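Local coordinates for PA14 domain-containing protein (Clostridium clariflavum, PDB 6QDI) that probably senses extracellular plant biomass by binding sugars through calcium-binding tandem PA14 domains of an RsgI-type membrane anti-sigma factor, at residues Pro55-Glu60 with Ala126-Ser131; Tyr61-Ser66 with Ile96-Gly101; Thr50-Pro55 with Leu103-Leu108; Lys24-Phe29 with Gly117-Glu122. One frame throughout, in Å; residues are numbered along the deposited sequence.

Contact 1. Residues Pro55-Glu60 with Ala126-Ser131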
# COMPACT_ATOMS: atom_id res chain seq x y z
N PRO A 55 17.93 -23.99 -4.77
CA PRO A 55 18.01 -24.70 -6.04
C PRO A 55 18.56 -26.11 -5.85
O PRO A 55 19.32 -26.36 -4.92
CB PRO A 55 19.01 -23.88 -6.84
CG PRO A 55 19.88 -23.27 -5.79
CD PRO A 55 18.99 -22.99 -4.62
N LEU A 56 18.21 -26.98 -6.78
CA LEU A 56 18.66 -28.35 -6.73
C LEU A 56 20.04 -28.52 -7.37
O LEU A 56 20.70 -29.52 -7.07
CB LEU A 56 17.66 -29.30 -7.44
CG LEU A 56 16.44 -29.78 -6.66
CD1 LEU A 56 15.57 -28.63 -6.22
CD2 LEU A 56 15.64 -30.79 -7.45
N TYR A 57 20.45 -27.65 -8.29
CA TYR A 57 21.66 -27.83 -9.09
C TYR A 57 22.61 -26.65 -9.01
O TYR A 57 22.17 -25.51 -8.74
CB TYR A 57 21.28 -28.07 -10.56
CG TYR A 57 20.22 -29.16 -10.73
CD1 TYR A 57 20.55 -30.50 -10.62
CD2 TYR A 57 18.88 -28.83 -10.99
CE1 TYR A 57 19.57 -31.49 -10.76
CE2 TYR A 57 17.90 -29.80 -11.13
CZ TYR A 57 18.24 -31.12 -11.02
OH TYR A 57 17.28 -32.10 -11.17
N SER A 58 23.90 -26.92 -9.23
CA SER A 58 24.95 -25.89 -9.39
C SER A 58 25.05 -25.45 -10.85
O SER A 58 25.82 -25.97 -11.64
CB SER A 58 26.30 -26.36 -8.83
OG SER A 58 26.17 -26.61 -7.45
N GLU A 59 24.15 -24.53 -11.21
CA GLU A 59 23.89 -24.16 -12.59
C GLU A 59 23.45 -22.70 -12.67
O GLU A 59 23.05 -22.10 -11.66
CB GLU A 59 22.79 -25.08 -13.19
CG GLU A 59 23.24 -26.51 -13.37
CD GLU A 59 22.20 -27.46 -13.95
OE1 GLU A 59 21.02 -27.08 -14.08
OE2 GLU A 59 22.59 -28.62 -14.24
N GLU A 60 23.58 -22.14 -13.87
CA GLU A 60 22.95 -20.84 -14.19
C GLU A 60 21.44 -21.05 -14.29
O GLU A 60 20.95 -21.75 -15.19
CB GLU A 60 23.49 -20.23 -15.47
CG GLU A 60 23.01 -18.81 -15.63
CD GLU A 60 23.57 -18.10 -16.84
OE1 GLU A 60 23.53 -18.70 -17.94
OE2 GLU A 60 23.97 -16.92 -16.71
N ALA A 126 19.87 -25.86 -16.87
CA ALA A 126 20.20 -27.02 -17.72
C ALA A 126 19.49 -28.27 -17.27
O ALA A 126 18.97 -29.03 -18.13
CB ALA A 126 21.68 -27.23 -17.75
N SER A 127 19.40 -28.49 -15.97
CA SER A 127 18.77 -29.68 -15.41
C SER A 127 17.36 -29.47 -14.85
O SER A 127 16.74 -30.41 -14.36
CB SER A 127 19.66 -30.26 -14.31
OG SER A 127 20.96 -30.53 -14.81
N THR A 128 16.87 -28.23 -14.87
CA THR A 128 15.54 -27.88 -14.36
C THR A 128 14.64 -27.51 -15.53
O THR A 128 14.81 -26.42 -16.13
CB THR A 128 15.59 -26.69 -13.40
OG1 THR A 128 16.56 -26.95 -12.38
CG2 THR A 128 14.22 -26.43 -12.75
N VAL A 129 13.70 -28.39 -15.88
CA VAL A 129 12.73 -28.05 -16.90
C VAL A 129 11.91 -26.84 -16.41
O VAL A 129 11.52 -26.77 -15.24
CB VAL A 129 11.83 -29.27 -17.19
CG1 VAL A 129 10.70 -28.90 -18.15
CG2 VAL A 129 12.66 -30.43 -17.75
N ARG A 130 11.64 -25.94 -17.32
CA ARG A 130 10.93 -24.72 -16.96
C ARG A 130 9.64 -25.06 -16.25
O ARG A 130 8.83 -25.86 -16.70
CB ARG A 130 10.62 -23.91 -18.16
CG ARG A 130 9.82 -22.65 -17.85
CD ARG A 130 9.69 -21.76 -19.04
NE ARG A 130 8.81 -20.63 -18.75
CZ ARG A 130 8.71 -19.54 -19.48
NH1 ARG A 130 9.41 -19.37 -20.59
NH2 ARG A 130 7.88 -18.58 -19.11
N SER A 131 9.45 -24.41 -15.11
CA SER A 131 8.32 -24.70 -14.23
C SER A 131 8.11 -23.56 -13.27
O SER A 131 9.04 -22.80 -12.98
CB SER A 131 8.60 -25.98 -13.41
OG SER A 131 9.73 -25.82 -12.58
O HOH W 1 17.13 -33.09 -14.51
O HOH W 2 21.93 -23.84 -16.61
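Tyr57 offers the flat of its ring to Ser127. The CB of Ser127 stands 3.5 Å from the centroid of the Tyr57 ring and only 3° off the ring normal, a CH-pi contact aimed at the middle of the face. On the opposite face the CB of Leu56 lies nearer the rim, so the ring is packed from both sides. Its edge is met by Thr128, whose OG1 comes within 3.3 Å of Tyr57 CD2 close to the ring plane; that hydroxyl is hydrogen-bonded to Ser125, and its approach to the ring is packing. At the phenol end a water donates to Ser127 O at 2.7 Å and has a weak link to Tyr57 OH.

Beyond Ser58 the chain enters strand 59-68 of the first PA14 beta-sandwich, while residues 126-131 turn the corner that follows strand 117-125, so the contact pins a surface turn against the start of a neighbouring strand in the same sheet. Glu59 does the pinning. Its CG sits beside the backbone N (chi1 -69°) and the chain beyond is extended, which delivers the carboxylate to Ser127 in a two-pronged grip. Ser127 N donates to Glu59 OE1 at 2.9 Å (157° at the hydrogen), and Ser127 OG donates to the syn lone pair of Glu59 OE2 at 2.6 Å. Ser125 OG is a further partner of OE1. With both oxygens engaged, rotation of the carboxylate is restrained. Next along, Glu60 contributes its carbonyl: a water donates to Glu60 O at 2.7 Å and accepts from Ala126 N at 2.9 Å.

Contact 2. Residues Tyr61-Ser66 with Ile96-Gly101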
# COMPACT_ATOMS: atom_id res chain seq x y z
N TYR A 61 20.72 -20.36 -13.40
CA TYR A 61 19.25 -20.37 -13.41
C TYR A 61 18.72 -19.17 -14.15
O TYR A 61 19.30 -18.08 -14.09
CB TYR A 61 18.70 -20.38 -11.99
CG TYR A 61 18.66 -21.76 -11.40
CD1 TYR A 61 19.82 -22.37 -10.90
CD2 TYR A 61 17.49 -22.50 -11.37
CE1 TYR A 61 19.79 -23.65 -10.40
CE2 TYR A 61 17.46 -23.79 -10.86
CZ TYR A 61 18.62 -24.36 -10.36
OH TYR A 61 18.63 -25.63 -9.82
N THR A 62 17.64 -19.40 -14.90
CA THR A 62 16.82 -18.33 -15.44
C THR A 62 15.53 -18.25 -14.66
O THR A 62 14.92 -19.30 -14.40
CB THR A 62 16.49 -18.56 -16.92
OG1 THR A 62 17.72 -18.67 -17.65
CG2 THR A 62 15.69 -17.41 -17.50
N PHE A 63 15.17 -17.04 -14.22
CA PHE A 63 13.88 -16.76 -13.60
C PHE A 63 13.01 -16.02 -14.59
O PHE A 63 13.52 -15.09 -15.26
CB PHE A 63 14.05 -15.96 -12.30
CG PHE A 63 14.71 -16.79 -11.21
CD1 PHE A 63 16.10 -16.88 -11.10
CD2 PHE A 63 13.95 -17.54 -10.35
CE1 PHE A 63 16.68 -17.72 -10.17
CE2 PHE A 63 14.52 -18.34 -9.41
CZ PHE A 63 15.88 -18.42 -9.29
N TYR A 64 11.76 -16.44 -14.71
CA TYR A 64 10.82 -15.85 -15.63
C TYR A 64 9.68 -15.26 -14.81
O TYR A 64 9.13 -15.94 -13.93
CB TYR A 64 10.21 -16.90 -16.58
CG TYR A 64 11.21 -17.78 -17.28
CD1 TYR A 64 11.78 -18.86 -16.64
CD2 TYR A 64 11.55 -17.56 -18.60
CE1 TYR A 64 12.67 -19.72 -17.29
CE2 TYR A 64 12.44 -18.42 -19.27
CZ TYR A 64 13.02 -19.44 -18.59
OH TYR A 64 13.89 -20.26 -19.28
N ILE A 65 9.27 -14.05 -15.17
CA ILE A 65 8.12 -13.42 -14.59
C ILE A 65 7.11 -13.06 -15.66
O ILE A 65 7.46 -12.48 -16.68
CB ILE A 65 8.53 -12.22 -13.74
CG1 ILE A 65 9.22 -12.76 -12.45
CG2 ILE A 65 7.31 -11.42 -13.31
CD1 ILE A 65 9.62 -11.82 -11.36
N SER A 66 5.85 -13.41 -15.39
CA SER A 66 4.67 -12.86 -16.08
C SER A 66 4.01 -11.92 -15.10
O SER A 66 3.81 -12.31 -13.94
CB SER A 66 3.72 -14.01 -16.45
OG SER A 66 4.37 -15.02 -17.19
N ILE A 96 21.00 -15.98 -12.99
CA ILE A 96 21.97 -15.96 -11.88
C ILE A 96 22.50 -17.37 -11.63
O ILE A 96 21.73 -18.35 -11.68
CB ILE A 96 21.34 -15.36 -10.59
CG1 ILE A 96 22.39 -15.22 -9.48
CG2 ILE A 96 20.12 -16.13 -10.15
CD1 ILE A 96 21.92 -14.31 -8.38
N TYR A 97 23.80 -17.49 -11.40
CA TYR A 97 24.42 -18.75 -11.04
C TYR A 97 24.17 -19.07 -9.57
O TYR A 97 24.41 -18.22 -8.72
CB TYR A 97 25.92 -18.68 -11.30
CG TYR A 97 26.54 -20.01 -11.08
CD1 TYR A 97 26.48 -20.97 -12.07
CD2 TYR A 97 27.09 -20.34 -9.87
CE1 TYR A 97 27.01 -22.20 -11.87
CE2 TYR A 97 27.62 -21.58 -9.66
CZ TYR A 97 27.55 -22.51 -10.68
OH TYR A 97 28.09 -23.78 -10.55
N LEU A 98 23.69 -20.28 -9.28
CA LEU A 98 23.42 -20.71 -7.92
C LEU A 98 24.06 -22.08 -7.69
O LEU A 98 24.29 -22.82 -8.65
CB LEU A 98 21.93 -20.76 -7.63
CG LEU A 98 21.12 -19.47 -7.91
CD1 LEU A 98 19.65 -19.75 -7.78
CD2 LEU A 98 21.52 -18.38 -6.95
N GLU A 99 24.33 -22.37 -6.43
CA GLU A 99 24.92 -23.63 -6.01
C GLU A 99 23.87 -24.58 -5.44
O GLU A 99 23.02 -24.21 -4.62
CB GLU A 99 25.97 -23.37 -4.92
CG GLU A 99 27.16 -22.55 -5.38
CD GLU A 99 28.27 -22.46 -4.32
OE1 GLU A 99 29.03 -23.35 -4.21
OE2 GLU A 99 28.27 -21.37 -3.68
N ALA A 100 24.03 -25.85 -5.79
CA ALA A 100 23.15 -26.88 -5.32
C ALA A 100 22.96 -26.93 -3.84
O ALA A 100 23.93 -26.95 -3.10
CB ALA A 100 23.68 -28.21 -5.81
N GLY A 101 21.71 -26.94 -3.38
CA GLY A 101 21.39 -27.11 -2.00
C GLY A 101 21.58 -25.93 -1.08
O GLY A 101 21.21 -25.99 0.10
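Tyr61 N donates to Ile96 O at 2.8 Å, with 160° at the hydrogen, and Ile96 N returns a bond to Tyr61 O at 2.9 Å. The two make Tyr61 and Ile96 an antiparallel hydrogen-bonded pair, joining strands 59-68 and 93-98 in one sheet of the PA14 beta-sandwich. The short strand segments run at 125° to each other, a marked splay, and within 61-66 and 96-101 this is the one bridged pair; backbone bonds of Glu59 with Leu98 and of Phe63 with Gly94 continue the pairing.

On the face that carries Tyr61 and Ile96, apolar side chains pack together. Leu98 extends its CD1 to 4.1 Å from Tyr61 CD1, the two side chains crossing at about a right angle. Phe63 turns its ring edge to this group: CE1 lies 3.8 Å from Ile96 CG2, and Leu98 CD1 also approaches near the ring plane. Ile96 has CG1 anti to the backbone N (chi1 -175°), which leads that branch away and leaves CG2 to meet Phe63. Leu73 and Ile75, on strand 71-75 of the facing sheet, also touch Phe63. Apolar packing is thus added to a register that the backbone bonds fix, with Tyr61 and Phe63 buried between the sheets.

Contact 3. Residues Thr50-Pro55 with Leu103-Leu108; sequences TGKIRP and LYDIKL
Lys52 and Asp105 form a non-hydrogen-bonded pair in the antiparallel ladder of strands 44-53 and 104-113, within one sheet of the PA14 beta-sandwich; the bonded pairs Gly51-Ile106 and Ile53-Tyr104 flank it. From the root outward, Lys52 CB lies 3.5 Å from Tyr104 O and also touches CD2 of Leu103. CG stays near the same carbonyl. The chain then bends at CB-CG (chi2 -76°), which turns it alongside Asp105, and CD and CE both pass OD1. At the tip NZ donates to Asp105 OD1 at 2.7 Å in a salt bridge, arriving 40° out of the carboxylate plane. NZ also donates to a water that in turn gives a hydrogen to Leu103 O, while Asn77 holds the other carboxylate oxygen, OD2.

The opposite side of the sheet is apolar. CG2 of Ile53 packs 4.0 Å from Tyr104 CB and 4.1 Å from Ile106 CB, and Phe63 of the facing sheet touches Ile53. Ile106 CG2 rests 3.4 Å from Gly51 O. Where the ladder ends, Pro55 CD meets the Tyr104 ring edge-on, 3.8 Å from CD2.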
# COMPACT_ATOMS: atom_id res chain seq x y z
N THR A 50 8.88 -12.61 0.75
CA THR A 50 10.22 -12.79 1.27
C THR A 50 10.41 -14.21 1.81
O THR A 50 9.49 -14.84 2.36
CB THR A 50 10.55 -11.77 2.39
OG1 THR A 50 9.53 -11.80 3.37
CG2 THR A 50 10.69 -10.36 1.82
N GLY A 51 11.65 -14.65 1.70
CA GLY A 51 12.05 -15.90 2.31
C GLY A 51 13.33 -16.37 1.67
O GLY A 51 14.20 -15.56 1.29
N LYS A 52 13.47 -17.69 1.56
CA LYS A 52 14.66 -18.31 0.96
C LYS A 52 14.25 -19.24 -0.16
O LYS A 52 13.13 -19.76 -0.16
CB LYS A 52 15.41 -19.12 1.99
CG LYS A 52 15.78 -18.37 3.24
CD LYS A 52 16.93 -17.43 3.05
CE LYS A 52 17.52 -17.05 4.43
NZ LYS A 52 18.66 -16.12 4.30
N ILE A 53 15.18 -19.40 -1.09
CA ILE A 53 15.02 -20.32 -2.23
C ILE A 53 16.22 -21.27 -2.27
O ILE A 53 17.35 -20.84 -2.04
CB ILE A 53 14.83 -19.56 -3.56
CG1 ILE A 53 14.54 -20.51 -4.71
CG2 ILE A 53 16.01 -18.69 -3.88
CD1 ILE A 53 14.08 -19.79 -5.97
N ARG A 54 15.92 -22.55 -2.55
CA ARG A 54 16.92 -23.62 -2.55
C ARG A 54 16.94 -24.30 -3.91
O ARG A 54 16.08 -25.13 -4.18
CB ARG A 54 16.59 -24.68 -1.49
CG ARG A 54 17.52 -25.89 -1.52
CD ARG A 54 17.16 -26.89 -0.44
NE ARG A 54 15.84 -27.48 -0.61
CZ ARG A 54 15.37 -28.00 -1.74
NH1 ARG A 54 16.05 -27.91 -2.89
NH2 ARG A 54 14.16 -28.54 -1.73
N PRO A 55 17.93 -23.99 -4.77
CA PRO A 55 18.01 -24.70 -6.04
C PRO A 55 18.56 -26.11 -5.85
O PRO A 55 19.32 -26.36 -4.92
CB PRO A 55 19.01 -23.88 -6.84
CG PRO A 55 19.88 -23.27 -5.79
CD PRO A 55 18.99 -22.99 -4.62
N LEU A 103 20.86 -22.22 0.48
CA LEU A 103 19.72 -21.33 0.68
C LEU A 103 20.10 -19.91 0.30
O LEU A 103 21.10 -19.37 0.80
CB LEU A 103 19.28 -21.31 2.13
CG LEU A 103 18.63 -22.57 2.63
CD1 LEU A 103 18.58 -22.59 4.15
CD2 LEU A 103 17.24 -22.70 2.04
N TYR A 104 19.28 -19.29 -0.52
CA TYR A 104 19.48 -17.93 -0.96
C TYR A 104 18.29 -17.07 -0.59
O TYR A 104 17.16 -17.51 -0.62
CB TYR A 104 19.65 -17.87 -2.45
CG TYR A 104 20.89 -18.58 -2.95
CD1 TYR A 104 22.12 -17.90 -3.00
CD2 TYR A 104 20.87 -19.88 -3.40
CE1 TYR A 104 23.28 -18.50 -3.45
CE2 TYR A 104 22.02 -20.49 -3.88
CZ TYR A 104 23.22 -19.80 -3.91
OH TYR A 104 24.37 -20.42 -4.37
N ASP A 105 18.56 -15.81 -0.27
CA ASP A 105 17.48 -14.87 -0.09
C ASP A 105 16.69 -14.71 -1.40
O ASP A 105 17.27 -14.73 -2.49
CB ASP A 105 18.04 -13.53 0.31
CG ASP A 105 18.62 -13.56 1.71
OD1 ASP A 105 17.96 -14.13 2.61
OD2 ASP A 105 19.67 -12.99 1.91
N ILE A 106 15.40 -14.51 -1.25
CA ILE A 106 14.53 -14.16 -2.35
C ILE A 106 13.60 -13.07 -1.83
O ILE A 106 13.03 -13.18 -0.74
CB ILE A 106 13.75 -15.37 -2.96
CG1 ILE A 106 12.79 -14.90 -4.05
CG2 ILE A 106 13.04 -16.17 -1.89
CD1 ILE A 106 12.28 -16.05 -4.90
N LYS A 107 13.41 -12.03 -2.65
CA LYS A 107 12.43 -10.97 -2.41
C LYS A 107 11.77 -10.64 -3.72
O LYS A 107 12.47 -10.42 -4.72
CB LYS A 107 13.11 -9.74 -1.81
CG LYS A 107 12.14 -8.58 -1.60
CD LYS A 107 12.74 -7.41 -0.82
CE LYS A 107 13.99 -6.83 -1.40
NZ LYS A 107 14.47 -5.67 -0.60
N LEU A 108 10.45 -10.62 -3.76
CA LEU A 108 9.72 -10.29 -4.96
C LEU A 108 8.67 -9.26 -4.55
O LEU A 108 7.83 -9.54 -3.71
CB LEU A 108 9.07 -11.52 -5.58
CG LEU A 108 8.54 -11.37 -7.03
CD1 LEU A 108 8.32 -12.74 -7.66
CD2 LEU A 108 7.25 -10.60 -7.18
O HOH W 3 15.37 -13.44 2.74
O HOH W 4 20.68 -17.92 3.48

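Contact 4. Residues Lys24-Phe29 with Gly117-Glu122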
# COMPACT_ATOMS: atom_id res chain seq x y z
N LYS A 24 2.14 -20.80 -1.09
CA LYS A 24 2.94 -21.97 -1.41
C LYS A 24 3.87 -21.78 -2.58
O LYS A 24 4.99 -22.26 -2.54
CB LYS A 24 2.06 -23.20 -1.63
CG LYS A 24 1.38 -23.67 -0.35
CD LYS A 24 0.65 -24.97 -0.58
CE LYS A 24 -0.14 -25.41 0.66
NZ LYS A 24 0.75 -25.80 1.79
N THR A 25 3.41 -21.02 -3.57
CA THR A 25 4.18 -20.65 -4.72
C THR A 25 3.77 -19.23 -5.13
O THR A 25 2.73 -18.74 -4.67
CB THR A 25 3.88 -21.59 -5.92
OG1 THR A 25 2.52 -21.48 -6.27
CG2 THR A 25 4.25 -23.04 -5.65
N ILE A 26 4.58 -18.59 -5.99
CA ILE A 26 4.17 -17.28 -6.57
C ILE A 26 3.53 -17.59 -7.92
O ILE A 26 4.21 -17.68 -8.94
CB ILE A 26 5.34 -16.29 -6.67
CG1 ILE A 26 6.03 -16.10 -5.31
CG2 ILE A 26 4.80 -14.95 -7.18
CD1 ILE A 26 7.02 -14.96 -5.19
N ASP A 27 2.21 -17.74 -7.90
CA ASP A 27 1.45 -18.15 -9.07
C ASP A 27 0.04 -17.67 -8.86
O ASP A 27 -0.77 -18.40 -8.28
CB ASP A 27 1.53 -19.67 -9.22
CG ASP A 27 0.80 -20.20 -10.42
OD1 ASP A 27 0.45 -19.44 -11.35
OD2 ASP A 27 0.63 -21.42 -10.39
N PHE A 28 -0.22 -16.42 -9.23
CA PHE A 28 -1.48 -15.77 -8.90
C PHE A 28 -2.11 -15.12 -10.10
O PHE A 28 -1.43 -14.48 -10.91
CB PHE A 28 -1.27 -14.69 -7.83
CG PHE A 28 -0.99 -15.28 -6.49
CD1 PHE A 28 -2.02 -15.80 -5.76
CD2 PHE A 28 0.28 -15.33 -5.96
CE1 PHE A 28 -1.81 -16.36 -4.52
CE2 PHE A 28 0.51 -15.91 -4.70
CZ PHE A 28 -0.53 -16.43 -4.00
N PHE A 29 -3.41 -15.28 -10.20
CA PHE A 29 -4.18 -14.60 -11.18
C PHE A 29 -5.43 -14.09 -10.47
O PHE A 29 -6.27 -14.93 -10.05
CB PHE A 29 -4.55 -15.53 -12.35
CG PHE A 29 -5.31 -14.84 -13.43
CD1 PHE A 29 -6.70 -14.54 -13.29
CD2 PHE A 29 -4.71 -14.50 -14.62
CE1 PHE A 29 -7.40 -13.91 -14.27
CE2 PHE A 29 -5.44 -13.90 -15.60
CZ PHE A 29 -6.76 -13.59 -15.42
N GLY A 117 -4.85 -8.20 -12.41
CA GLY A 117 -3.64 -8.38 -11.64
C GLY A 117 -3.22 -9.84 -11.70
O GLY A 117 -4.02 -10.71 -11.45
N PHE A 118 -1.95 -10.07 -12.05
CA PHE A 118 -1.40 -11.41 -12.05
C PHE A 118 0.12 -11.34 -11.87
O PHE A 118 0.75 -10.36 -12.27
CB PHE A 118 -1.81 -12.23 -13.28
CG PHE A 118 -1.51 -11.61 -14.62
CD1 PHE A 118 -0.23 -11.62 -15.14
CD2 PHE A 118 -2.55 -11.13 -15.40
CE1 PHE A 118 0.03 -11.10 -16.41
CE2 PHE A 118 -2.30 -10.64 -16.68
CZ PHE A 118 -1.02 -10.61 -17.17
N VAL A 119 0.69 -12.42 -11.34
CA VAL A 119 2.12 -12.54 -11.21
C VAL A 119 2.45 -14.02 -11.06
O VAL A 119 1.86 -14.74 -10.24
CB VAL A 119 2.67 -11.68 -10.06
CG1 VAL A 119 2.08 -11.98 -8.70
CG2 VAL A 119 4.18 -11.77 -10.00
N LYS A 120 3.40 -14.47 -11.85
CA LYS A 120 3.81 -15.87 -11.86
C LYS A 120 5.32 -15.95 -11.98
O LYS A 120 5.89 -15.36 -12.90
CB LYS A 120 3.18 -16.59 -13.09
CG LYS A 120 3.39 -18.06 -13.23
CD LYS A 120 2.53 -18.63 -14.38
CE LYS A 120 2.98 -19.95 -14.97
NZ LYS A 120 1.87 -20.49 -15.78
N LEU A 121 5.95 -16.70 -11.06
CA LEU A 121 7.42 -16.90 -11.04
C LEU A 121 7.78 -18.33 -11.41
O LEU A 121 7.40 -19.28 -10.71
CB LEU A 121 7.97 -16.60 -9.63
CG LEU A 121 9.47 -16.77 -9.49
CD1 LEU A 121 10.23 -15.73 -10.28
CD2 LEU A 121 9.81 -16.75 -8.01
N GLU A 122 8.52 -18.43 -12.51
CA GLU A 122 9.05 -19.71 -13.00
C GLU A 122 10.55 -19.68 -12.95
O GLU A 122 11.20 -18.62 -12.88
CB GLU A 122 8.58 -19.97 -14.45
CG GLU A 122 7.08 -20.12 -14.60
CD GLU A 122 6.71 -20.10 -16.05
OE1 GLU A 122 6.50 -19.00 -16.58
OE2 GLU A 122 6.78 -21.17 -16.70
O HOH W 5 6.69 -19.83 -7.54
O HOH W 6 -0.27 -20.45 -13.96
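Phe29 and Phe118 carry their rings almost parallel, planes 6° apart, but slid so far that they scarcely overlap, with centroids 5.9 Å from each other. The touching parts are Phe29 CD2 and Phe118 CB, at 3.9 Å, together with Phe29 CE2 and Phe118 CD2, at 4.0 Å. Phe118 has its CG set between the backbone N and the carbonyl carbon (chi1 54°), whereas Phe29 places CG anti to its N (chi1 -177°). Phe29 also packs on Asn116 and Phe118 on Asp68, two residues that bind calcium, so this aromatic pair borders a metal site. On the other side of the sheet the Phe28 ring stacks with Trp30.

Strands 27-31 and 117-125 are antiparallel neighbours in a sheet of the PA14 beta-sandwich. Phe28 and Val119 bond reciprocally, Phe28 N to Val119 O at 2.9 Å and Val119 N to Phe28 O at 3.0 Å, and Leu121 N extends the ladder to Ile26 O, also at 2.9 Å. Facing the second sheet, Ile26 CB lies 4.0 Å from Leu121 CB, and Leu108 and Ile106 of strand 104-113 cover these two from across the sandwich. On the face bearing Phe29 and Phe118, Asp27 and Lys120 run side by side. Asp27 OD1 touches the Lys120 chain at CG, 3.8 Å away, while the ammonium is linked to it through a water that donates to OD1 and accepts from NZ.

From the N terminus, residues 24-29 open the longest of the loops, 88 residues apart at its closest ends, which contact 4 closes at 117-122. Contact 3 closes a smaller loop inside it, from 50-55 to 103-108, and contact 2, joining 61-66 to 96-101, nests within both. Contact 1 starts at 55-60, shares Pro55 with contact 3, and ends at 126-131, so it crosses contacts 3 and 4 while enclosing contact 2. Contact 3 belongs to one sheet of the first PA14 sandwich; contacts 2 and 4 build the other, whose turn contact 1 fastens. Side chains of contacts 3 and 4 meet between the sheets, Glu99 N with Tyr104 OH links contacts 2 and 3, and the Arg130-Glu122 salt bridge joins contacts 1 and 4.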